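Local structure of genome polyprotein (Chicken sicinivirus JSY, 6QWT) at residues 141-144 against 145-148; 269-272 against 273-277; 87-90 against 91-95; 108-111 against 112-116. The protein is a viral polyprotein whose 3D region, the chain described here, is an RNA-dependent RNA polymerase that probably copies the viral genome. One frame throughout, in Å; residues are numbered along the deposited sequence.

Contact 1: residues 141-144 against 145-148; sequences EIEA and CLHN
Glu143 O is gripped by three N-H groups at the C-terminal turn of helix 136-147. The straightest of the three bonds comes from a side chain: His147 ND1 lies 3.1 Å from Glu143 O, with an N-H...O angle of 158°. Leu146 N and His147 N add weak bonds to the same oxygen. ND1 stands above the carbonyl plane rather than on a lone pair, while the oxygen sits at the ring edge, only a little off the plane of the imidazole. The ring gets there because CG of His147 is anti to the carbonyl carbon (chi1 -70°), which swings it back along the helix toward the preceding turn. Glu143 and His147 then run side by side and point the same way, the Glu143 chain bent at chi2, which brings OE1 to 4.0 Å from His147 CE1. Since ND1 already donates to a carbonyl, the carboxylate nearby may slightly favour the protonated, cationic form of the imidazole.

Ordinary helical bonds hold the earlier turn: Cys145 N reaches Glu141 O at 2.9 Å, and Leu146 N reaches Ile142 O at 3.1 Å. On the buried side Ile142 and Leu146 lean on helix 180-189, with Leu146 touching Ala185 and Met188, and Cys145 faces Tyr151. Leu146 CG also passes 3.4 Å from Ile142 O. The chain leaves helical geometry at Asn148, whose backbone N still donates to Ala144 O at 2.9 Å, while His147 N makes only a weak bond to that oxygen.

Contact 2: residues 269-272 against 273-277; sequences QKYV and QSIYL
Gln269 O meets Gln273 N at 2.9 Å, a regular helical bond. The same oxygen accepts from a water, which also lies 3.2 Å from Tyr276 OH, so a solvent molecule connects the backbone of one turn to the phenol two turns on.

Lys270 O accepts from Ser274 N. The Lys270 side chain runs alongside that of Gln273, both pointing the same way; NZ stops 3.7 Å from Gln273 OE1, near it but not bonded. A second water sits 2.9 Å from Lys270 O and also near Gln273 OE1; it cannot serve every acceptor around it at once.

Tyr271 O takes a short bond of 2.7 Å from Ser274 OG. With chi1 at 84°, OG sits between the backbone N and the carbonyl carbon, which turns it back to the preceding turn and also sets it over the centre of the Tyr271 ring. Tyr151 OH bonds OG as well. The ring crosses Ile275 obliquely, CE2 at 4.0 Å from CD1, and its hydroxyl is held by Ala182 O.

Val272 O has two donors. Tyr276 N approaches nearly along the C=O axis, whereas Ile275 N, 2.9 Å from Val272 O, comes in from above the carbonyl plane. Val272 CG1 packs against Tyr276 CD1 at 4.0 Å, and the phenol goes on to helix 243-256.

This is the C-terminal turn of helix 267-276, where Val272 O takes both an i+3 and an i+4 donor before the chain runs into strand 277-282 of the mixed sheet, within the catalytic region of the polymerase.

Contact 3: residues 87-90 against 91-95; sequences HTLT and MLEAI
The side chains of Thr90 and Glu93 lean across each other at a slant and trade bonds in both directions. Glu93 reaches back, its chain extended beyond CG, so that OE1 comes beside Thr90. There Thr90 N donates to the anti lone pair of OE1 at 3.2 Å, while Thr90 OG1 meets OE1 from above the carboxylate plane at 3.1 Å. In return Glu93 N donates to Thr90 OG1 at 3.0 Å and 155°. Thr90 chi1 of 69° places OG1 between its own backbone N and carbonyl carbon, facing the first turn, and leaves CG2 3.4 Å from Glu93 OE1.

Leu89 crosses Glu93 at about a right angle; Leu89 CD2 comes within 4.1 Å of Glu93 OE1, a methyl beside a carboxylate oxygen. Thr90 O, meanwhile, begins the helical bonding by accepting from Ala94 N at 2.8 Å. Farther round the turn, Met91 and Ala94 pack on Met188 of helix 180-189.

This is a capping box at the start of helix 91-96, with Thr90 as N-cap. It satisfies the N-H of Glu93, which has no preceding helical turn to bond to, and the carboxylate so close to the helix N-terminus is probably stabilised as an anion by the helix dipole.

Contact 4: residues 108-111 against 112-116; sequences QSAG and YPWCL
Gly111 and Cys115 close a tight turn in the loop between strands 101-102 and 124-126, by a backbone bond from residue i to i+4, closing a five-residue turn as in an alpha-turn. Cys115 N donates to Gly111 O at 2.6 Å, with an N-H...O angle of 161°, although the nitrogen stands above the carbonyl plane. The peptide before Pro113 is cis, which probably helps the chain double back so sharply, and Gly111 takes a positive phi of 77° that glycine accommodates easily.

An ST turn leads in: Ser109 OG accepts from Gly111 N at 3.1 Å. Ser109 OG also lies 3.5 Å from Cys115 CB, at the far end of the turn.

On one side of the loop Ala110 CB rests on Trp114 CB at 3.6 Å, and the indole extends onward to Leu138 and to His181, whose ND1 is hydrogen-bonded to Trp114 NE1. Tyr112 is held at its hydroxyl by Pro11 O, tying the loop to the N-terminal part of the chain; one face of its ring carries Pro113 CB. Cys115 SG, set between its backbone N and carbonyl carbon, tucks back over the glycine, 3.4 Å from Gly111 C.

Along the chain the order is contact 3, contact 4, contact 1, contact 2, all within the polymerase. Contact 1 is the hub, about 14 Å centre to centre from contacts 2 and 3 and about 17 Å from contact 4. It touches two of them: Met91 CE of contact 3 packs on Ile142 CG2, at 3.8 Å, and Trp114 CZ2 of contact 4 lies 3.5 Å from Glu141 CG. The nearest atoms of contacts 1 and 2 are about 5 Å apart; Tyr151, which meets Cys145, Tyr271 and Ser274, bridges the gap. Helix 180-189 packs on helices 136-147 and 91-96 and on Trp114, and its Ala182 O bonds Tyr271 OH, so it joins all four contacts.

Contact 1: residues 141-144 against 145-148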
loop_
_atom_site.group_PDB
_atom_site.type_symbol
_atom_site.label_atom_id
_atom_site.label_comp_id
_atom_site.label_asym_id
_atom_site.label_seq_id
_atom_site.Cartn_x
_atom_site.Cartn_y
_atom_site.Cartn_z
ATOM N N GLU A 141 22.014 -0.929 -16.570
ATOM C CA GLU A 141 20.974 -1.859 -16.146
ATOM C C GLU A 141 19.587 -1.253 -16.325
ATOM O O GLU A 141 18.642 -1.957 -16.700
ATOM C CB GLU A 141 21.201 -2.276 -14.692
ATOM C CG GLU A 141 22.285 -3.326 -14.516
ATOM C CD GLU A 141 21.986 -4.602 -15.279
ATOM O OE1 GLU A 141 22.501 -4.755 -16.406
ATOM O OE2 GLU A 141 21.234 -5.450 -14.755
ATOM N N ILE A 142 19.445 0.049 -16.056
ATOM C CA ILE A 142 18.179 0.730 -16.318
ATOM C C ILE A 142 17.839 0.655 -17.801
ATOM O O ILE A 142 16.698 0.374 -18.185
ATOM C CB ILE A 142 18.242 2.191 -15.834
ATOM C CG1 ILE A 142 18.566 2.254 -14.342
ATOM C CG2 ILE A 142 16.931 2.920 -16.143
ATOM C CD1 ILE A 142 18.974 3.633 -13.873
ATOM N N GLU A 143 18.835 0.901 -18.656
ATOM C CA GLU A 143 18.619 0.841 -20.098
ATOM C C GLU A 143 18.209 -0.561 -20.534
ATOM O O GLU A 143 17.256 -0.732 -21.303
ATOM C CB GLU A 143 19.886 1.288 -20.829
ATOM C CG GLU A 143 19.649 1.822 -22.229
ATOM C CD GLU A 143 18.939 3.159 -22.226
ATOM O OE1 GLU A 143 18.008 3.345 -23.038
ATOM O OE2 GLU A 143 19.312 4.027 -21.407
ATOM N N ALA A 144 18.924 -1.581 -20.050
ATOM C CA ALA A 144 18.585 -2.959 -20.397
ATOM C C ALA A 144 17.202 -3.340 -19.892
ATOM O O ALA A 144 16.509 -4.145 -20.527
ATOM C CB ALA A 144 19.633 -3.916 -19.830
ATOM N N CYS A 145 16.787 -2.781 -18.754
ATOM C CA CYS A 145 15.456 -3.071 -18.234
ATOM C C CYS A 145 14.370 -2.466 -19.113
ATOM O O CYS A 145 13.291 -3.053 -19.259
ATOM C CB CYS A 145 15.328 -2.556 -16.800
ATOM S SG CYS A 145 13.825 -3.096 -15.966
ATOM N N LEU A 146 14.638 -1.300 -19.707
ATOM C CA LEU A 146 13.651 -0.671 -20.577
ATOM C C LEU A 146 13.417 -1.483 -21.845
ATOM O O LEU A 146 12.325 -1.427 -22.424
ATOM C CB LEU A 146 14.093 0.748 -20.925
ATOM C CG LEU A 146 14.013 1.756 -19.780
ATOM C CD1 LEU A 146 14.734 3.041 -20.156
ATOM C CD2 LEU A 146 12.559 2.031 -19.415
ATOM N N HIS A 147 14.418 -2.245 -22.288
ATOM C CA HIS A 147 14.274 -3.082 -23.470
ATOM C C HIS A 147 13.855 -4.509 -23.145
ATOM O O HIS A 147 13.313 -5.197 -24.018
ATOM C CB HIS A 147 15.585 -3.100 -24.261
ATOM C CG HIS A 147 15.902 -1.796 -24.926
ATOM N ND1 HIS A 147 16.679 -0.826 -24.331
ATOM C CD2 HIS A 147 15.534 -1.298 -26.131
ATOM C CE1 HIS A 147 16.781 0.212 -25.142
ATOM N NE2 HIS A 147 16.095 -0.048 -26.241
ATOM N N ASN A 148 14.084 -4.961 -21.918
ATOM C CA ASN A 148 13.745 -6.313 -21.494
ATOM C C ASN A 148 13.609 -6.330 -19.976
ATOM O O ASN A 148 14.597 -6.561 -19.268
ATOM C CB ASN A 148 14.811 -7.305 -21.963
ATOM C CG ASN A 148 14.585 -8.705 -21.423
ATOM O OD1 ASN A 148 13.449 -9.168 -21.322
ATOM N ND2 ASN A 148 15.672 -9.386 -21.075
#

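Contact 2: residues 269-272 against 273-277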
loop_
_atom_site.group_PDB
_atom_site.type_symbol
_atom_site.label_atom_id
_atom_site.label_comp_id
_atom_site.label_asym_id
_atom_site.label_seq_id
_atom_site.Cartn_x
_atom_site.Cartn_y
_atom_site.Cartn_z
ATOM N N GLN A 269 3.393 -2.537 -22.130
ATOM C CA GLN A 269 2.833 -3.869 -21.922
ATOM C C GLN A 269 3.872 -4.828 -21.355
ATOM O O GLN A 269 3.554 -5.668 -20.504
ATOM C CB GLN A 269 2.270 -4.418 -23.233
ATOM C CG GLN A 269 1.033 -3.696 -23.739
ATOM C CD GLN A 269 1.327 -2.835 -24.951
ATOM O OE1 GLN A 269 2.388 -2.208 -25.041
ATOM N NE2 GLN A 269 0.389 -2.795 -25.890
ATOM N N LYS A 270 5.123 -4.717 -21.811
ATOM C CA LYS A 270 6.159 -5.632 -21.343
ATOM C C LYS A 270 6.498 -5.386 -19.877
ATOM O O LYS A 270 6.749 -6.335 -19.127
ATOM C CB LYS A 270 7.405 -5.506 -22.219
ATOM C CG LYS A 270 7.249 -6.134 -23.603
ATOM C CD LYS A 270 7.661 -7.600 -23.596
ATOM C CE LYS A 270 7.266 -8.304 -24.891
ATOM N NZ LYS A 270 6.001 -9.082 -24.750
ATOM N N TYR A 271 6.501 -4.124 -19.440
ATOM C CA TYR A 271 6.771 -3.861 -18.030
ATOM C C TYR A 271 5.626 -4.347 -17.152
ATOM O O TYR A 271 5.856 -4.878 -16.059
ATOM C CB TYR A 271 7.028 -2.374 -17.790
ATOM C CG TYR A 271 7.627 -2.101 -16.425
ATOM C CD1 TYR A 271 9.002 -1.994 -16.257
ATOM C CD2 TYR A 271 6.818 -1.973 -15.300
ATOM C CE1 TYR A 271 9.554 -1.754 -15.006
ATOM C CE2 TYR A 271 7.358 -1.737 -14.051
ATOM C CZ TYR A 271 8.727 -1.626 -13.908
ATOM O OH TYR A 271 9.269 -1.386 -12.663
ATOM N N VAL A 272 4.383 -4.170 -17.605
ATOM C CA VAL A 272 3.252 -4.681 -16.839
ATOM C C VAL A 272 3.290 -6.202 -16.780
ATOM O O VAL A 272 2.904 -6.803 -15.769
ATOM C CB VAL A 272 1.930 -4.152 -17.429
ATOM C CG1 VAL A 272 0.732 -4.760 -16.713
ATOM C CG2 VAL A 272 1.892 -2.633 -17.335
ATOM N N GLN A 273 3.784 -6.852 -17.838
ATOM C CA GLN A 273 3.940 -8.302 -17.791
ATOM C C GLN A 273 4.931 -8.713 -16.709
ATOM O O GLN A 273 4.729 -9.724 -16.023
ATOM C CB GLN A 273 4.379 -8.843 -19.152
ATOM C CG GLN A 273 4.475 -10.367 -19.173
ATOM C CD GLN A 273 4.786 -10.930 -20.543
ATOM O OE1 GLN A 273 5.630 -10.406 -21.269
ATOM N NE2 GLN A 273 4.103 -12.012 -20.902
ATOM N N SER A 274 6.002 -7.937 -16.528
ATOM C CA SER A 274 6.952 -8.220 -15.457
ATOM C C SER A 274 6.349 -8.018 -14.074
ATOM O O SER A 274 7.002 -8.345 -13.077
ATOM C CB SER A 274 8.207 -7.351 -15.612
ATOM O OG SER A 274 8.028 -6.070 -15.032
ATOM N N ILE A 275 5.131 -7.494 -13.992
ATOM C CA ILE A 275 4.430 -7.331 -12.730
ATOM C C ILE A 275 3.509 -8.510 -12.439
ATOM O O ILE A 275 3.504 -9.027 -11.321
ATOM C CB ILE A 275 3.654 -5.997 -12.726
ATOM C CG1 ILE A 275 4.609 -4.833 -12.470
ATOM C CG2 ILE A 275 2.551 -6.011 -11.678
ATOM C CD1 ILE A 275 4.009 -3.486 -12.764
ATOM N N TYR A 276 2.730 -8.962 -13.427
ATOM C CA TYR A 276 1.822 -10.080 -13.189
ATOM C C TYR A 276 2.430 -11.437 -13.524
ATOM O O TYR A 276 1.852 -12.464 -13.155
ATOM C CB TYR A 276 0.500 -9.889 -13.955
ATOM C CG TYR A 276 0.570 -9.892 -15.473
ATOM C CD1 TYR A 276 0.431 -8.710 -16.189
ATOM C CD2 TYR A 276 0.721 -11.078 -16.192
ATOM C CE1 TYR A 276 0.469 -8.698 -17.571
ATOM C CE2 TYR A 276 0.765 -11.075 -17.577
ATOM C CZ TYR A 276 0.637 -9.877 -18.260
ATOM O OH TYR A 276 0.675 -9.848 -19.635
ATOM N N LEU A 277 3.575 -11.470 -14.212
ATOM C CA LEU A 277 4.360 -12.691 -14.426
ATOM C C LEU A 277 5.763 -12.381 -13.907
ATOM O O LEU A 277 6.694 -12.152 -14.684
ATOM C CB LEU A 277 4.366 -13.112 -15.900
ATOM C CG LEU A 277 4.930 -14.501 -16.213
ATOM C CD1 LEU A 277 4.172 -15.574 -15.446
ATOM C CD2 LEU A 277 4.883 -14.778 -17.709
HETATM O O HOH W 1 1.054 -6.820 -20.478
HETATM O O HOH W 2 7.971 -8.970 -19.528
#

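Contact 3: residues 87-90 against 91-95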
loop_
_atom_site.group_PDB
_atom_site.type_symbol
_atom_site.label_atom_id
_atom_site.label_comp_id
_atom_site.label_asym_id
_atom_site.label_seq_id
_atom_site.Cartn_x
_atom_site.Cartn_y
_atom_site.Cartn_z
ATOM N N HIS A 87 3.132 11.293 -20.687
ATOM C CA HIS A 87 4.489 11.155 -21.191
ATOM C C HIS A 87 5.358 10.446 -20.162
ATOM O O HIS A 87 4.961 10.232 -19.013
ATOM C CB HIS A 87 5.090 12.521 -21.548
ATOM C CG HIS A 87 4.430 13.174 -22.722
ATOM N ND1 HIS A 87 4.977 13.158 -23.987
ATOM C CD2 HIS A 87 3.257 13.846 -22.826
ATOM C CE1 HIS A 87 4.174 13.798 -24.819
ATOM N NE2 HIS A 87 3.125 14.224 -24.140
ATOM N N THR A 88 6.556 10.074 -20.596
ATOM C CA THR A 88 7.527 9.425 -19.732
ATOM C C THR A 88 8.421 10.471 -19.073
ATOM O O THR A 88 8.600 11.585 -19.574
ATOM C CB THR A 88 8.374 8.418 -20.520
ATOM O OG1 THR A 88 9.243 9.109 -21.426
ATOM C CG2 THR A 88 7.478 7.473 -21.306
ATOM N N LEU A 89 8.968 10.104 -17.920
ATOM C CA LEU A 89 9.943 10.935 -17.235
ATOM C C LEU A 89 11.343 10.609 -17.735
ATOM O O LEU A 89 11.646 9.466 -18.090
ATOM C CB LEU A 89 9.881 10.725 -15.720
ATOM C CG LEU A 89 8.608 11.136 -14.980
ATOM C CD1 LEU A 89 8.839 11.076 -13.478
ATOM C CD2 LEU A 89 8.157 12.527 -15.404
ATOM N N THR A 90 12.192 11.632 -17.773
ATOM C CA THR A 90 13.603 11.400 -18.032
ATOM C C THR A 90 14.206 10.572 -16.900
ATOM O O THR A 90 13.658 10.486 -15.797
ATOM C CB THR A 90 14.353 12.728 -18.167
ATOM O OG1 THR A 90 14.409 13.374 -16.890
ATOM C CG2 THR A 90 13.653 13.647 -19.162
ATOM N N MET A 91 15.352 9.952 -17.183
ATOM C CA MET A 91 16.005 9.139 -16.163
ATOM C C MET A 91 16.396 9.979 -14.956
ATOM O O MET A 91 16.268 9.530 -13.809
ATOM C CB MET A 91 17.230 8.440 -16.741
ATOM C CG MET A 91 17.898 7.514 -15.745
ATOM S SD MET A 91 19.379 6.735 -16.382
ATOM C CE MET A 91 18.733 5.859 -17.801
ATOM N N LEU A 92 16.865 11.207 -15.194
ATOM C CA LEU A 92 17.242 12.085 -14.092
ATOM C C LEU A 92 16.023 12.534 -13.299
ATOM O O LEU A 92 16.086 12.658 -12.071
ATOM C CB LEU A 92 18.012 13.291 -14.626
ATOM C CG LEU A 92 19.499 13.049 -14.889
ATOM C CD1 LEU A 92 20.032 14.034 -15.916
ATOM C CD2 LEU A 92 20.285 13.142 -13.593
ATOM N N GLU A 93 14.904 12.791 -13.983
ATOM C CA GLU A 93 13.673 13.134 -13.277
ATOM C C GLU A 93 13.171 11.959 -12.448
ATOM O O GLU A 93 12.708 12.144 -11.317
ATOM C CB GLU A 93 12.601 13.585 -14.268
ATOM C CG GLU A 93 12.688 15.053 -14.647
ATOM C CD GLU A 93 11.756 15.418 -15.787
ATOM O OE1 GLU A 93 11.513 14.559 -16.661
ATOM O OE2 GLU A 93 11.268 16.569 -15.809
ATOM N N ALA A 94 13.259 10.742 -12.992
ATOM C CA ALA A 94 12.815 9.572 -12.244
ATOM C C ALA A 94 13.655 9.357 -10.992
ATOM O O ALA A 94 13.156 8.828 -9.993
ATOM C CB ALA A 94 12.853 8.331 -13.134
ATOM N N ILE A 95 14.922 9.770 -11.021
ATOM C CA ILE A 95 15.794 9.604 -9.862
ATOM C C ILE A 95 15.582 10.729 -8.856
ATOM O O ILE A 95 15.381 10.483 -7.662
ATOM C CB ILE A 95 17.265 9.524 -10.312
ATOM C CG1 ILE A 95 17.519 8.224 -11.078
ATOM C CG2 ILE A 95 18.199 9.644 -9.113
ATOM C CD1 ILE A 95 18.845 8.195 -11.805
#

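Contact 4: residues 108-111 against 112-116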
loop_
_atom_site.group_PDB
_atom_site.type_symbol
_atom_site.label_atom_id
_atom_site.label_comp_id
_atom_site.label_asym_id
_atom_site.label_seq_id
_atom_site.Cartn_x
_atom_site.Cartn_y
_atom_site.Cartn_z
ATOM N N GLN A 108 16.441 3.187 1.099
ATOM C CA GLN A 108 15.821 1.888 0.912
ATOM C C GLN A 108 16.801 0.925 0.245
ATOM O O GLN A 108 17.857 1.316 -0.259
ATOM C CB GLN A 108 14.537 2.022 0.095
ATOM C CG GLN A 108 13.355 2.545 0.895
ATOM C CD GLN A 108 12.071 2.581 0.088
ATOM O OE1 GLN A 108 11.476 3.641 -0.108
ATOM N NE2 GLN A 108 11.633 1.417 -0.383
ATOM N N SER A 109 16.441 -0.356 0.259
ATOM C CA SER A 109 17.309 -1.383 -0.300
ATOM C C SER A 109 17.498 -1.180 -1.798
ATOM O O SER A 109 16.617 -0.673 -2.498
ATOM C CB SER A 109 16.732 -2.772 -0.037
ATOM O OG SER A 109 17.503 -3.767 -0.691
ATOM N N ALA A 110 18.669 -1.579 -2.290
ATOM C CA ALA A 110 18.948 -1.509 -3.716
ATOM C C ALA A 110 18.388 -2.699 -4.485
ATOM O O ALA A 110 18.359 -2.660 -5.720
ATOM C CB ALA A 110 20.455 -1.401 -3.954
ATOM N N GLY A 111 17.939 -3.744 -3.790
ATOM C CA GLY A 111 17.355 -4.894 -4.445
ATOM C C GLY A 111 18.393 -5.802 -5.073
ATOM O O GLY A 111 19.594 -5.524 -5.093
ATOM N N TYR A 112 17.900 -6.919 -5.608
ATOM C CA TYR A 112 18.753 -7.950 -6.184
ATOM C C TYR A 112 19.183 -7.563 -7.600
ATOM O O TYR A 112 18.358 -7.109 -8.395
ATOM C CB TYR A 112 18.017 -9.289 -6.216
ATOM C CG TYR A 112 18.939 -10.464 -6.399
ATOM C CD1 TYR A 112 19.607 -11.018 -5.315
ATOM C CD2 TYR A 112 19.161 -11.007 -7.657
ATOM C CE1 TYR A 112 20.464 -12.086 -5.478
ATOM C CE2 TYR A 112 20.014 -12.073 -7.831
ATOM C CZ TYR A 112 20.663 -12.609 -6.737
ATOM O OH TYR A 112 21.512 -13.672 -6.904
ATOM N N PRO A 113 20.467 -7.755 -7.955
ATOM C CA PRO A 113 21.515 -8.338 -7.107
ATOM C C PRO A 113 22.350 -7.314 -6.339
ATOM O O PRO A 113 23.290 -7.714 -5.652
ATOM C CB PRO A 113 22.389 -9.077 -8.122
ATOM C CG PRO A 113 22.325 -8.195 -9.335
ATOM C CD PRO A 113 20.943 -7.558 -9.338
ATOM N N TRP A 114 22.015 -6.024 -6.458
ATOM C CA TRP A 114 22.815 -4.986 -5.812
ATOM C C TRP A 114 22.867 -5.176 -4.300
ATOM O O TRP A 114 23.932 -5.041 -3.686
ATOM C CB TRP A 114 22.257 -3.602 -6.143
ATOM C CG TRP A 114 21.842 -3.416 -7.572
ATOM C CD1 TRP A 114 20.587 -3.576 -8.090
ATOM C CD2 TRP A 114 22.679 -3.016 -8.666
ATOM N NE1 TRP A 114 20.595 -3.311 -9.437
ATOM C CE2 TRP A 114 21.866 -2.964 -9.816
ATOM C CE3 TRP A 114 24.035 -2.703 -8.785
ATOM C CZ2 TRP A 114 22.364 -2.609 -11.068
ATOM C CZ3 TRP A 114 24.530 -2.351 -10.029
ATOM C CH2 TRP A 114 23.696 -2.307 -11.154
ATOM N N CYS A 115 21.732 -5.512 -3.685
ATOM C CA CYS A 115 21.610 -5.592 -2.231
ATOM C C CYS A 115 22.480 -6.692 -1.633
ATOM O O CYS A 115 22.418 -6.962 -0.429
ATOM C CB CYS A 115 20.152 -5.827 -1.846
ATOM S SG CYS A 115 19.571 -7.460 -2.335
ATOM N N LEU A 116 23.283 -7.339 -2.471
ATOM C CA LEU A 116 24.207 -8.370 -2.029
ATOM C C LEU A 116 25.526 -7.792 -1.538
ATOM O O LEU A 116 26.126 -8.337 -0.604
ATOM C CB LEU A 116 24.468 -9.343 -3.179
ATOM C CG LEU A 116 24.683 -10.824 -2.893
ATOM C CD1 LEU A 116 23.663 -11.335 -1.895
ATOM C CD2 LEU A 116 24.591 -11.594 -4.198
#